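Local atomic coordinates of protein translation elongation factor 1A (Methanosarcina mazei, PDB entry 3WND), a protein that probably acts as a translation elongation factor of the SelB/EF-Tu/aIF2 gamma type, which binds cysteinyl-tRNA(Cys) in its GTP-bound form. Residues K75-I78 against T79-I83; E326-K329 against P330-C334. All blocks are in the same frame, centred on the assembly; numbering follows the deposited sequence.

Contact 1. Residues K75-I78 against T79-I83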
# COMPACT_ATOMS: atom_id res chain seq x y z
N LYS A 75 -9.75 -3.38 1.71
CA LYS A 75 -8.71 -4.11 0.96
C LYS A 75 -8.17 -3.27 -0.22
O LYS A 75 -6.95 -3.29 -0.50
CB LYS A 75 -9.33 -5.47 0.49
CG LYS A 75 -8.58 -6.21 -0.63
CD LYS A 75 -9.32 -7.49 -1.03
CE LYS A 75 -8.49 -8.33 -2.06
NZ LYS A 75 -8.97 -9.74 -2.30
N SER A 76 -9.06 -2.50 -0.89
CA SER A 76 -8.57 -1.71 -2.02
C SER A 76 -7.53 -0.71 -1.51
O SER A 76 -6.43 -0.56 -2.10
CB SER A 76 -9.77 -1.01 -2.68
OG SER A 76 -9.31 -0.09 -3.77
N LEU A 77 -7.88 0.00 -0.44
CA LEU A 77 -6.96 0.99 0.11
C LEU A 77 -5.66 0.36 0.63
O LEU A 77 -4.56 0.85 0.38
CB LEU A 77 -7.65 1.73 1.26
CG LEU A 77 -6.81 2.79 2.02
CD1 LEU A 77 -6.53 3.99 1.16
CD2 LEU A 77 -7.59 3.18 3.28
N ILE A 78 -5.80 -0.70 1.42
CA ILE A 78 -4.63 -1.25 2.09
C ILE A 78 -3.73 -1.92 1.07
O ILE A 78 -2.53 -1.89 1.20
CB ILE A 78 -5.01 -2.14 3.28
CG1 ILE A 78 -5.87 -1.35 4.31
CG2 ILE A 78 -3.71 -2.80 3.83
CD1 ILE A 78 -5.17 -0.07 4.78
N THR A 79 -4.30 -2.57 0.05
CA THR A 79 -3.44 -3.12 -1.04
C THR A 79 -2.67 -2.00 -1.73
O THR A 79 -1.46 -2.15 -1.92
CB THR A 79 -4.31 -3.90 -2.07
OG1 THR A 79 -5.01 -4.98 -1.42
CG2 THR A 79 -3.45 -4.42 -3.23
N ALA A 80 -3.35 -0.89 -2.11
CA ALA A 80 -2.66 0.19 -2.78
C ALA A 80 -1.53 0.71 -1.90
O ALA A 80 -0.44 0.95 -2.37
CB ALA A 80 -3.64 1.33 -3.01
N LEU A 81 -1.84 0.84 -0.61
CA LEU A 81 -0.81 1.34 0.30
C LEU A 81 0.37 0.39 0.47
O LEU A 81 1.50 0.84 0.52
CB LEU A 81 -1.35 1.76 1.66
CG LEU A 81 -2.26 3.04 1.58
CD1 LEU A 81 -2.92 3.40 2.88
CD2 LEU A 81 -1.50 4.30 0.99
N ASN A 82 0.12 -0.89 0.69
CA ASN A 82 1.21 -1.81 0.94
C ASN A 82 1.99 -2.24 -0.28
O ASN A 82 2.96 -2.98 -0.12
CB ASN A 82 0.65 -3.08 1.71
CG ASN A 82 0.52 -2.83 3.29
OD1 ASN A 82 1.11 -1.85 3.82
ND2 ASN A 82 -0.17 -3.75 4.04
N ILE A 83 1.60 -1.77 -1.48
CA ILE A 83 2.48 -1.92 -2.68
C ILE A 83 3.16 -0.65 -3.08
O ILE A 83 3.96 -0.65 -3.98
CB ILE A 83 1.69 -2.56 -3.89
CG1 ILE A 83 0.75 -1.59 -4.51
CG2 ILE A 83 1.12 -3.93 -3.50
CD1 ILE A 83 -0.07 -2.29 -5.65
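Helix 74-83 follows strand 61-66 of the nucleotide-binding domain, and two of its residues, Lys75 and Thr79, meet one turn apart where a threonine hydroxyl folds back on the backbone. OG1 of Thr79 gives a hydrogen bond to O of Lys75 at 2.7 Å, alongside the helical bond from N of the same threonine to the same oxygen at 2.8 Å. The two donors reach that carbonyl from opposite faces of its plane, the hydroxyl standing 35° out of it. Chi1 of -59° places OG1 beside the backbone N of Thr79, within reach of the carbonyl one turn back; Arg269 adds a weak hydrogen bond to this hydroxyl. Three further backbone bonds continue the i to i+4 ladder: Ala80 to Ser76, Leu81 to Leu77 and Asn82 to Ile78. The helix packs on the mixed sheet of the GTPase-type domain, with Leu77 touching Ile27, Leu81 touching Ala25 and Ala80 resting on Val65. Leu77 and Leu81 run alongside each other in the same direction, CG of Leu77 being 4.0 Å from CD1 of Leu81. On a different flank, CG2 of Ile78 lies 3.7 Å from ND2 of Asn82, these two side chains likewise extending in a common direction. That amide nitrogen is bonded to O of Gly307, while Ile78 and Leu77 both touch Phe363, so this flank faces the C-terminal barrel. OG of Ser76 bonds to O of Asp49 and N of Ser69; the serine side chain is about 6 Å from that of Arg34, a GDP-binding residue, although no nucleotide occupies the site here.

Contact 2. Residues E326-K329 against P330-C334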
# COMPACT_ATOMS: atom_id res chain seq x y z
N GLU A 326 -10.40 -8.07 30.40
CA GLU A 326 -11.65 -8.22 29.68
C GLU A 326 -11.86 -7.25 28.51
O GLU A 326 -12.89 -7.38 27.77
CB GLU A 326 -12.87 -8.17 30.63
CG GLU A 326 -12.97 -9.36 31.59
CD GLU A 326 -12.69 -10.72 30.94
OE1 GLU A 326 -13.48 -11.10 30.02
OE2 GLU A 326 -11.70 -11.42 31.33
N GLU A 327 -10.91 -6.30 28.31
CA GLU A 327 -11.08 -5.27 27.25
C GLU A 327 -9.75 -4.63 26.95
O GLU A 327 -8.85 -4.62 27.81
CB GLU A 327 -12.10 -4.17 27.65
CG GLU A 327 -11.70 -3.47 28.95
CD GLU A 327 -12.71 -2.52 29.47
OE1 GLU A 327 -13.94 -2.85 29.45
OE2 GLU A 327 -12.21 -1.45 29.92
N ALA A 328 -9.64 -4.07 25.72
CA ALA A 328 -8.53 -3.18 25.44
C ALA A 328 -9.21 -1.89 25.02
O ALA A 328 -9.88 -1.90 23.99
CB ALA A 328 -7.67 -3.76 24.32
N LYS A 329 -9.01 -0.81 25.78
CA LYS A 329 -9.63 0.46 25.52
C LYS A 329 -9.01 1.14 24.28
O LYS A 329 -7.85 0.85 23.94
CB LYS A 329 -9.49 1.43 26.74
CG LYS A 329 -10.37 0.95 27.95
CD LYS A 329 -10.46 1.94 29.11
CE LYS A 329 -9.10 2.28 29.72
NZ LYS A 329 -9.18 3.49 30.54
N PRO A 330 -9.78 2.01 23.64
CA PRO A 330 -9.22 2.83 22.61
C PRO A 330 -7.99 3.52 23.20
O PRO A 330 -8.02 4.01 24.40
CB PRO A 330 -10.35 3.85 22.32
CG PRO A 330 -11.61 3.16 22.81
CD PRO A 330 -11.19 2.32 23.96
N GLY A 331 -6.93 3.61 22.36
CA GLY A 331 -5.79 4.41 22.76
C GLY A 331 -4.91 3.71 23.78
O GLY A 331 -4.26 4.35 24.57
N SER A 332 -4.97 2.40 23.84
CA SER A 332 -4.15 1.62 24.75
C SER A 332 -3.27 0.67 23.98
O SER A 332 -3.45 0.51 22.76
CB SER A 332 -5.06 0.86 25.69
OG SER A 332 -5.58 -0.33 25.09
N THR A 333 -2.35 -0.01 24.70
CA THR A 333 -1.51 -1.02 24.14
C THR A 333 -1.83 -2.35 24.84
O THR A 333 -2.19 -2.40 26.00
CB THR A 333 0.01 -0.67 24.25
OG1 THR A 333 0.32 -0.60 25.62
CG2 THR A 333 0.38 0.66 23.62
N CYS A 334 -1.81 -3.42 24.08
CA CYS A 334 -2.19 -4.73 24.57
C CYS A 334 -1.55 -5.80 23.70
O CYS A 334 -1.00 -5.50 22.64
CB CYS A 334 -3.71 -4.87 24.55
SG CYS A 334 -4.41 -4.84 22.89
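Ser332 turns its side chain back toward Lys329, and its hydroxyl bonds to the carbonyl of that residue across a tight reversal. OG of Ser332 donates to O of Lys329 at 2.8 Å, arriving in the carbonyl plane on a lone pair with a C=O...OG angle of 138°. Chi1 of 81° holds OG between the backbone N and the carbonyl carbon of Ser332, which lets it reach O of Lys329. The backbone N of Ser332 reaches the same oxygen at 3.3 Å, but its N-H is bent to 125° and the bond is weak, so the shorter hydroxyl link reinforces the closure. Next to this bond, CB of Ala328 meets SG of Cys334 at 3.7 Å, and the methyl of Ala328 also comes within 4.1 Å of OG of Ser332. Ala328 and Cys334 both rest on Ile318 of strand 309-320, in a buried apolar patch. CB of Lys329 sits 3.4 Å from CD of Pro330, the closeness that the intervening peptide imposes, and beyond it the lysine chain bends once and runs out to an exposed position. Pro330 and Gly331 fill the two central positions, Gly331 with a positive phi. Lys329 to Ser332 thus form a type II beta turn with the classic Pro-Gly pair at its corner, leading into strand 333-340 of the C-terminal beta barrel.

From the N terminus, contact 1 comes first, within a single helix: residues 75-83 close no loop beyond successive helical turns. The chain then completes the nucleotide-binding domain, passes through the antiparallel sheet formed between residues 194 and 274 and enters the C-terminal sheet, where contact 2 closes the short turn between the loop after strand 323-324 and strand 333-340. The two are in series, neither nested nor crossing, with centres about 26 Å apart and nearest atoms about 18 Å apart. Contact 1 lies at a domain junction, its helix reaching Phe363 and Gly307 of the C-terminal domain; contact 2 lies far from the GDP-binding residues.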